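Local coordinates for gliding motility protein MglB (Myxococcus xanthus, PDB 6IZW) that probably acts as a molecular adaptor and guanine-nucleotide exchange factor for a small Ras-like GTPase that governs gliding motility, at residues S57-N62 and R98-V103; G61-M66 and E75-N80; Y91-G96 and L116-A121. The protein carries 1 engineered substitution. All coordinates share one frame; numbering follows the deposited sequence.

Contact 1 (S57-N62 and R98-V103); sequences SLTAGN and RVVLVV. With SO4 (sulfate ion), chain H.
Helix 52-72 packing across a five-stranded antiparallel sheet is a defining element of the Roadblock/LC7 fold, and here the helix meets the sheet through Thr59, with Val100 and Val102 as its partners on strand 99-106. The contact is small and wholly apolar. Alternation along the strand puts both valines on the helix side, while Leu101 between them faces the other way. Thr59 holds its CG2 anti to the backbone N (OG1 at chi1 -71°), which sends the methyl group down to the sheet. Thr59 CG2 meets Val102 CG2 tip to tip at 3.7 Å. With Val100 the approach differs: the two side chains slide past each other in opposite directions, and Thr59 CG2 comes 4.1 Å from Val100 CG1. The hydroxyl is satisfied within its own helix: Thr59 OG1 is hydrogen-bonded to the carbonyl of Leu55, one turn back. The residue can thus be buried against aliphatic side chains without leaving its hydroxyl unsatisfied. At the start of the strand segment, the guanidinium of Arg98 lies beside a sulfate ion, modelled too close to it for the bonding to be trusted. Around the contact, Phe32 of strand 28-35 touches both Thr59 and Val102, Leu90 and Met92 of strand 88-94 touch Val102, and Leu69 of the second subunit packs on Thr59.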
loop_
_atom_site.group_PDB
_atom_site.type_symbol
_atom_site.label_atom_id
_atom_site.label_comp_id
_atom_site.label_asym_id
_atom_site.label_seq_id
_atom_site.Cartn_x
_atom_site.Cartn_y
_atom_site.Cartn_z
ATOM N N SER B 57 5.004 -4.292 -4.123
ATOM C CA SER B 57 4.358 -3.083 -3.619
ATOM C C SER B 57 2.912 -3.361 -3.217
ATOM O O SER B 57 2.443 -2.874 -2.186
ATOM C CB SER B 57 4.427 -1.982 -4.685
ATOM O OG SER B 57 3.900 -0.767 -4.199
ATOM N N LEU B 58 2.201 -4.136 -4.035
ATOM C CA LEU B 58 0.852 -4.560 -3.697
ATOM C C LEU B 58 0.860 -5.485 -2.486
ATOM O O LEU B 58 -0.019 -5.395 -1.617
ATOM C CB LEU B 58 0.226 -5.252 -4.901
ATOM C CG LEU B 58 0.052 -4.386 -6.139
ATOM C CD1 LEU B 58 -0.116 -5.273 -7.365
ATOM C CD2 LEU B 58 -1.155 -3.453 -5.969
ATOM N N THR B 59 1.859 -6.363 -2.407
ATOM C CA THR B 59 1.945 -7.279 -1.283
ATOM C C THR B 59 2.073 -6.512 0.016
ATOM O O THR B 59 1.319 -6.749 0.966
ATOM C CB THR B 59 3.124 -8.236 -1.475
ATOM O OG1 THR B 59 2.816 -9.160 -2.529
ATOM C CG2 THR B 59 3.420 -9.004 -0.192
ATOM N N ALA B 60 3.010 -5.567 0.077
ATOM C CA ALA B 60 3.208 -4.848 1.326
ATOM C C ALA B 60 2.019 -3.959 1.639
ATOM O O ALA B 60 1.728 -3.705 2.815
ATOM C CB ALA B 60 4.495 -4.029 1.274
ATOM N N GLY B 61 1.328 -3.467 0.608
ATOM C CA GLY B 61 0.095 -2.734 0.843
ATOM C C GLY B 61 -0.991 -3.630 1.411
ATOM O O GLY B 61 -1.650 -3.284 2.397
ATOM N N ASN B 62 -1.177 -4.801 0.804
ATOM C CA ASN B 62 -2.134 -5.771 1.322
ATOM C C ASN B 62 -1.834 -6.116 2.780
ATOM O O ASN B 62 -2.704 -5.985 3.651
ATOM C CB ASN B 62 -2.119 -7.022 0.440
ATOM C CG ASN B 62 -2.889 -8.181 1.041
ATOM O OD1 ASN B 62 -3.711 -8.006 1.932
ATOM N ND2 ASN B 62 -2.619 -9.378 0.555
ATOM N N ARG B 98 9.805 -7.280 10.047
ATOM C CA ARG B 98 9.650 -6.348 8.936
ATOM C C ARG B 98 9.678 -7.015 7.569
ATOM O O ARG B 98 9.732 -6.307 6.560
ATOM C CB ARG B 98 10.716 -5.218 9.009
ATOM C CG ARG B 98 12.196 -5.672 8.851
ATOM C CD ARG B 98 13.243 -4.483 8.955
ATOM N NE ARG B 98 13.365 -3.589 7.783
ATOM C CZ ARG B 98 12.988 -2.296 7.732
ATOM N NH1 ARG B 98 12.450 -1.675 8.792
ATOM N NH2 ARG B 98 13.167 -1.619 6.583
ATOM N N VAL B 99 9.565 -8.337 7.490
ATOM C CA VAL B 99 9.735 -9.042 6.231
ATOM C C VAL B 99 8.487 -9.866 5.956
ATOM O O VAL B 99 7.708 -10.176 6.857
ATOM C CB VAL B 99 10.996 -9.924 6.259
ATOM C CG1 VAL B 99 11.395 -10.329 4.878
ATOM C CG2 VAL B 99 12.125 -9.166 6.918
ATOM N N VAL B 100 8.291 -10.197 4.681
ATOM C CA VAL B 100 7.147 -10.972 4.221
ATOM C C VAL B 100 7.645 -11.899 3.125
ATOM O O VAL B 100 8.225 -11.432 2.140
ATOM C CB VAL B 100 6.012 -10.083 3.673
ATOM C CG1 VAL B 100 4.901 -10.933 3.065
ATOM C CG2 VAL B 100 5.469 -9.161 4.745
ATOM N N LEU B 101 7.417 -13.204 3.276
ATOM C CA LEU B 101 7.761 -14.141 2.215
ATOM C C LEU B 101 6.500 -14.521 1.463
ATOM O O LEU B 101 5.448 -14.727 2.064
ATOM C CB LEU B 101 8.454 -15.399 2.746
ATOM C CG LEU B 101 9.448 -16.066 1.774
ATOM C CD1 LEU B 101 10.263 -17.097 2.521
ATOM C CD2 LEU B 101 8.810 -16.709 0.534
ATOM N N VAL B 102 6.613 -14.592 0.147
ATOM C CA VAL B 102 5.479 -14.820 -0.732
ATOM C C VAL B 102 5.820 -15.965 -1.669
ATOM O O VAL B 102 6.933 -16.039 -2.207
ATOM C CB VAL B 102 5.111 -13.558 -1.541
ATOM C CG1 VAL B 102 4.051 -13.892 -2.574
ATOM C CG2 VAL B 102 4.647 -12.442 -0.626
ATOM N N VAL B 103 4.861 -16.865 -1.848
ATOM C CA VAL B 103 4.961 -17.983 -2.772
ATOM C C VAL B 103 3.658 -18.047 -3.547
ATOM O O VAL B 103 2.582 -18.137 -2.944
ATOM C CB VAL B 103 5.215 -19.313 -2.039
ATOM C CG1 VAL B 103 5.697 -20.373 -3.016
ATOM C CG2 VAL B 103 6.219 -19.125 -0.912
HETATM S S SO4 H . 11.863 0.948 8.396
HETATM O O1 SO4 H . 12.474 1.323 7.129
HETATM O O2 SO4 H . 12.375 -0.380 8.743
HETATM O O3 SO4 H . 10.419 0.929 8.283
HETATM O O4 SO4 H . 12.262 1.964 9.384
#

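Contact 2 (G61-M66 and E75-N80); sequences GNVAAM and ENEFPN
Glu77 reaches back across the loop to Val63, its side chain crossing that of the valine at about a right angle. From CB the chain sets out with CG anti to the backbone N (chi1 -164°), which sends CG toward helix 52-72. CB and CG form the stalk. A bend at chi2 then swings the carboxylate over the helix, where Glu77 CD comes 4.5 Å from Val63 CG1. At the tip the two oxygens part company. Glu77 OE2 rests 3.3 Å from Val63 CG1, a polar atom against a methyl group, and also lies 3.5 Å from Val63 O. Those last two are both acceptors, so that approach is not a hydrogen bond and is probably mildly unfavourable. Glu77 OE1 has the compensating partner, a salt bridge to Lys36, which would help the group to stay charged in this partly exposed position.

In the Roadblock/LC7 fold, helix 52-72 lies on one face of the sheet, and the loop that follows it has to turn back to reach strand 80-83, outermost in this chain's sheet. Residues 75-80 make that return, and their second touch on the helix is apolar. Selenomethionine Met66 is bent at both chi2 and chi3, and the folded chain presents its terminal methyl to Phe78. Met66 CE is 3.4 Å from Phe78 CE2, with Phe78 CD2 only slightly farther, at 3.6 Å; the methyl comes obliquely onto the CD2-CE2 side of the ring. The dimer closes round this pair as well: His83 of the second subunit packs on Met66, and Glu84 of that same subunit packs on Phe78.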
loop_
_atom_site.group_PDB
_atom_site.type_symbol
_atom_site.label_atom_id
_atom_site.label_comp_id
_atom_site.label_asym_id
_atom_site.label_seq_id
_atom_site.Cartn_x
_atom_site.Cartn_y
_atom_site.Cartn_z
ATOM N N GLY B 61 1.328 -3.467 0.608
ATOM C CA GLY B 61 0.095 -2.734 0.843
ATOM C C GLY B 61 -0.991 -3.630 1.411
ATOM O O GLY B 61 -1.650 -3.284 2.397
ATOM N N ASN B 62 -1.177 -4.801 0.804
ATOM C CA ASN B 62 -2.134 -5.771 1.322
ATOM C C ASN B 62 -1.834 -6.116 2.780
ATOM O O ASN B 62 -2.704 -5.985 3.651
ATOM C CB ASN B 62 -2.119 -7.022 0.440
ATOM C CG ASN B 62 -2.889 -8.181 1.041
ATOM O OD1 ASN B 62 -3.711 -8.006 1.932
ATOM N ND2 ASN B 62 -2.619 -9.378 0.555
ATOM N N VAL B 63 -0.597 -6.525 3.070
ATOM C CA VAL B 63 -0.249 -6.952 4.425
ATOM C C VAL B 63 -0.444 -5.813 5.412
ATOM O O VAL B 63 -0.924 -6.025 6.531
ATOM C CB VAL B 63 1.194 -7.496 4.468
ATOM C CG1 VAL B 63 1.738 -7.492 5.909
ATOM C CG2 VAL B 63 1.250 -8.890 3.853
ATOM N N ALA B 64 -0.091 -4.584 5.014
ATOM C CA ALA B 64 -0.275 -3.445 5.912
ATOM C C ALA B 64 -1.754 -3.165 6.171
ATOM O O ALA B 64 -2.124 -2.737 7.275
ATOM C CB ALA B 64 0.411 -2.206 5.341
ATOM N N ALA B 65 -2.613 -3.363 5.162
ATOM C CA ALA B 65 -4.040 -3.149 5.383
ATOM C C ALA B 65 -4.612 -4.223 6.303
ATOM O O ALA B 65 -5.420 -3.923 7.188
ATOM C CB ALA B 65 -4.798 -3.113 4.052
HETATM N N MSE B 66 -4.191 -5.468 6.122
HETATM C CA MSE B 66 -4.579 -6.538 7.036
HETATM C C MSE B 66 -4.035 -6.279 8.420
HETATM O O MSE B 66 -4.703 -6.577 9.409
HETATM C CB MSE B 66 -4.097 -7.895 6.543
HETATM C CG MSE B 66 -4.949 -8.454 5.418
HETATM SE SE MSE B 66 -6.880 -8.287 5.764
HETATM C CE MSE B 66 -6.951 -9.175 7.500
ATOM N N GLU B 75 -6.634 -8.021 17.474
ATOM C CA GLU B 75 -5.819 -9.201 17.216
ATOM C C GLU B 75 -4.391 -8.755 16.932
ATOM O O GLU B 75 -4.090 -7.561 16.867
ATOM C CB GLU B 75 -6.365 -10.031 16.038
ATOM C CG GLU B 75 -7.610 -10.869 16.343
ATOM C CD GLU B 75 -7.285 -12.323 16.695
ATOM O OE1 GLU B 75 -6.202 -12.815 16.294
ATOM O OE2 GLU B 75 -8.117 -12.974 17.373
ATOM N N ASN B 76 -3.502 -9.725 16.784
ATOM C CA ASN B 76 -2.161 -9.442 16.300
ATOM C C ASN B 76 -2.124 -9.657 14.788
ATOM O O ASN B 76 -3.063 -10.193 14.194
ATOM C CB ASN B 76 -1.129 -10.318 17.021
ATOM C CG ASN B 76 -1.060 -10.034 18.519
ATOM O OD1 ASN B 76 -0.910 -8.886 18.941
ATOM N ND2 ASN B 76 -1.176 -11.085 19.329
ATOM N N GLU B 77 -1.043 -9.205 14.157
ATOM C CA GLU B 77 -0.922 -9.357 12.711
ATOM C C GLU B 77 -1.104 -10.821 12.337
ATOM O O GLU B 77 -0.440 -11.701 12.895
ATOM C CB GLU B 77 0.437 -8.830 12.233
ATOM C CG GLU B 77 0.549 -8.578 10.713
ATOM C CD GLU B 77 1.209 -7.225 10.353
ATOM O OE1 GLU B 77 1.731 -6.532 11.262
ATOM O OE2 GLU B 77 1.208 -6.856 9.153
ATOM N N PHE B 78 -2.044 -11.087 11.441
ATOM C CA PHE B 78 -2.286 -12.457 11.018
ATOM C C PHE B 78 -0.994 -13.038 10.466
ATOM O O PHE B 78 -0.458 -12.507 9.482
ATOM C CB PHE B 78 -3.401 -12.526 9.978
ATOM C CG PHE B 78 -4.725 -12.034 10.489
ATOM C CD1 PHE B 78 -5.486 -12.813 11.343
ATOM C CD2 PHE B 78 -5.200 -10.784 10.138
ATOM C CE1 PHE B 78 -6.709 -12.364 11.825
ATOM C CE2 PHE B 78 -6.420 -10.331 10.618
ATOM C CZ PHE B 78 -7.174 -11.125 11.461
ATOM N N PRO B 79 -0.452 -14.099 11.071
ATOM C CA PRO B 79 0.891 -14.563 10.687
ATOM C C PRO B 79 1.019 -14.914 9.225
ATOM O O PRO B 79 2.134 -14.883 8.695
ATOM C CB PRO B 79 1.098 -15.800 11.572
ATOM C CG PRO B 79 -0.280 -16.282 11.857
ATOM C CD PRO B 79 -1.103 -15.027 12.009
ATOM N N ASN B 80 -0.071 -15.251 8.548
ATOM C CA ASN B 80 0.014 -15.534 7.124
ATOM C C ASN B 80 -1.349 -15.280 6.492
ATOM O O ASN B 80 -2.304 -14.877 7.159
ATOM C CB ASN B 80 0.538 -16.958 6.864
ATOM C CG ASN B 80 -0.035 -17.994 7.809
ATOM O OD1 ASN B 80 -1.080 -18.582 7.536
ATOM N ND2 ASN B 80 0.666 -18.250 8.913
#

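Contact 3 (Y91-G96 and L116-A121); sequences YMTIVG and LRIKKA
Ile118 fills the space between helix 111-130 and strand 88-94, packing on Tyr91 and Thr93 of the strand. In the Roadblock/LC7 fold the central antiparallel sheet carries helices on both faces, and this contact belongs to the face opposite helix 52-72. Tyr91 and Thr93, two residues apart, point toward helix 111-130, whereas Met92 between them turns to the other side.

The aliphatic-aromatic part of the contact joins Ile118 to the tyrosine. Ile118 CD1 is 3.4 Å from Tyr91 CD2 and 3.6 Å from Tyr91 CE2, so this methyl approaches the CD2-CE2 side of the ring obliquely. The CG2 branch of Ile118 also reaches Tyr91 CE2, at 3.8 Å. The ring comes within range because its CG is anti to the backbone N (chi1 167°), extended from the strand toward the helix.

The purely aliphatic part is made with Thr93, whose side chain runs past that of Ile118 in the opposite direction. Leu22 of helix 9-25 and Val103 of strand 99-106 also touch Ile118, so the isoleucine, carried by helix 111-130, also packs on helix 9-25 and on two neighbouring strands.

No hydrogen bond spans the two segments. The hydroxyl of Thr93 is used along the sheet edge instead, with OG1 bonded to the carbonyl of Pro79, just before strand 80-83. With OG1 anti to the backbone N (chi1 166°), the methyl branch falls between N and the carbonyl carbon, and there Thr93 CG2 meets Ile118 CG2 at 3.7 Å.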
loop_
_atom_site.group_PDB
_atom_site.type_symbol
_atom_site.label_atom_id
_atom_site.label_comp_id
_atom_site.label_asym_id
_atom_site.label_seq_id
_atom_site.Cartn_x
_atom_site.Cartn_y
_atom_site.Cartn_z
ATOM N N TYR B 91 0.191 -17.881 -1.437
ATOM C CA TYR B 91 0.285 -17.898 0.015
ATOM C C TYR B 91 1.473 -17.040 0.424
ATOM O O TYR B 91 2.497 -17.026 -0.267
ATOM C CB TYR B 91 0.429 -19.345 0.554
ATOM C CG TYR B 91 0.830 -19.456 2.012
ATOM C CD1 TYR B 91 -0.132 -19.616 3.007
ATOM C CD2 TYR B 91 2.163 -19.431 2.393
ATOM C CE1 TYR B 91 0.226 -19.722 4.350
ATOM C CE2 TYR B 91 2.533 -19.537 3.733
ATOM C CZ TYR B 91 1.558 -19.684 4.708
ATOM O OH TYR B 91 1.909 -19.793 6.042
HETATM N N MSE B 92 1.318 -16.307 1.529
HETATM C CA MSE B 92 2.354 -15.415 2.066
HETATM C C MSE B 92 2.434 -15.539 3.584
HETATM O O MSE B 92 1.429 -15.825 4.220
HETATM C CB MSE B 92 2.053 -13.958 1.715
HETATM C CG MSE B 92 1.087 -13.782 0.563
HETATM SE SE MSE B 92 0.497 -11.927 0.326
HETATM C CE MSE B 92 -0.558 -11.670 1.896
ATOM N N THR B 93 3.601 -15.285 4.176
ATOM C CA THR B 93 3.720 -15.320 5.629
ATOM C C THR B 93 4.736 -14.285 6.103
ATOM O O THR B 93 5.750 -14.038 5.437
ATOM C CB THR B 93 4.120 -16.716 6.138
ATOM O OG1 THR B 93 4.552 -16.630 7.506
ATOM C CG2 THR B 93 5.239 -17.305 5.292
ATOM N N ILE B 94 4.451 -13.694 7.260
ATOM C CA ILE B 94 5.339 -12.716 7.877
ATOM C C ILE B 94 6.525 -13.450 8.498
ATOM O O ILE B 94 6.349 -14.363 9.311
ATOM C CB ILE B 94 4.592 -11.869 8.921
ATOM C CG1 ILE B 94 3.667 -10.861 8.228
ATOM C CG2 ILE B 94 5.567 -11.105 9.793
ATOM C CD1 ILE B 94 2.270 -11.373 7.957
ATOM N N VAL B 95 7.738 -13.057 8.100
ATOM C CA VAL B 95 8.980 -13.651 8.580
ATOM C C VAL B 95 9.725 -12.602 9.391
ATOM O O VAL B 95 10.480 -11.794 8.839
ATOM C CB VAL B 95 9.850 -14.166 7.413
ATOM C CG1 VAL B 95 11.130 -14.796 7.933
ATOM C CG2 VAL B 95 9.076 -15.143 6.543
ATOM N N GLY B 96 9.514 -12.596 10.702
ATOM C CA GLY B 96 10.175 -11.633 11.558
ATOM C C GLY B 96 9.322 -10.411 11.794
ATOM O O GLY B 96 8.093 -10.490 11.752
ATOM N N LEU B 116 4.749 -26.729 4.000
ATOM C CA LEU B 116 5.854 -27.525 4.523
ATOM C C LEU B 116 7.185 -26.821 4.290
ATOM O O LEU B 116 7.898 -26.479 5.240
ATOM C CB LEU B 116 5.853 -28.911 3.862
ATOM C CG LEU B 116 6.907 -29.963 4.258
ATOM C CD1 LEU B 116 8.182 -29.883 3.409
ATOM C CD2 LEU B 116 7.244 -29.894 5.750
ATOM N N ARG B 117 7.537 -26.612 3.019
ATOM C CA ARG B 117 8.785 -25.932 2.692
ATOM C C ARG B 117 8.842 -24.540 3.314
ATOM O O ARG B 117 9.931 -24.042 3.629
ATOM C CB ARG B 117 8.945 -25.855 1.171
ATOM N N ILE B 118 7.682 -23.913 3.523
ATOM C CA ILE B 118 7.641 -22.568 4.086
ATOM C C ILE B 118 7.925 -22.585 5.584
ATOM O O ILE B 118 8.459 -21.612 6.130
ATOM C CB ILE B 118 6.284 -21.918 3.758
ATOM C CG1 ILE B 118 6.346 -21.252 2.381
ATOM C CG2 ILE B 118 5.855 -20.923 4.834
ATOM C CD1 ILE B 118 5.004 -21.108 1.725
ATOM N N LYS B 119 7.587 -23.678 6.274
ATOM C CA LYS B 119 7.962 -23.800 7.681
ATOM C C LYS B 119 9.478 -23.743 7.851
ATOM O O LYS B 119 9.983 -23.186 8.836
ATOM C CB LYS B 119 7.402 -25.100 8.261
ATOM N N LYS B 120 10.218 -24.297 6.891
ATOM C CA LYS B 120 11.672 -24.362 6.958
ATOM C C LYS B 120 12.326 -23.092 6.420
ATOM O O LYS B 120 13.185 -22.504 7.086
ATOM C CB LYS B 120 12.175 -25.587 6.187
ATOM N N ALA B 121 11.931 -22.664 5.217
ATOM C CA ALA B 121 12.508 -21.459 4.628
ATOM C C ALA B 121 12.348 -20.254 5.551
ATOM O O ALA B 121 13.296 -19.485 5.749
ATOM C CB ALA B 121 11.874 -21.186 3.266
#

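In the fold
Read from the N terminus, helix 52-72 supplies the first segments of contacts 1 and 2, which share Gly61 and Asn62. Contact 2 closes first, when the loop at 75-80 returns to the helix, and so its loop falls within the span of contact 1, which closes only at strand 99-106. Contact 3 opens on strand 88-94, before contact 1 has closed, and ends on helix 111-130; these two therefore cross. Contacts 2 and 3 follow in series, joined by Pro79 O, 3.0 Å from Ile94 N. Strands 88-94 and 99-106 are neighbours in the sheet, and contacts 1 and 3 join helices to its opposite faces, while contact 2 leads to its edge.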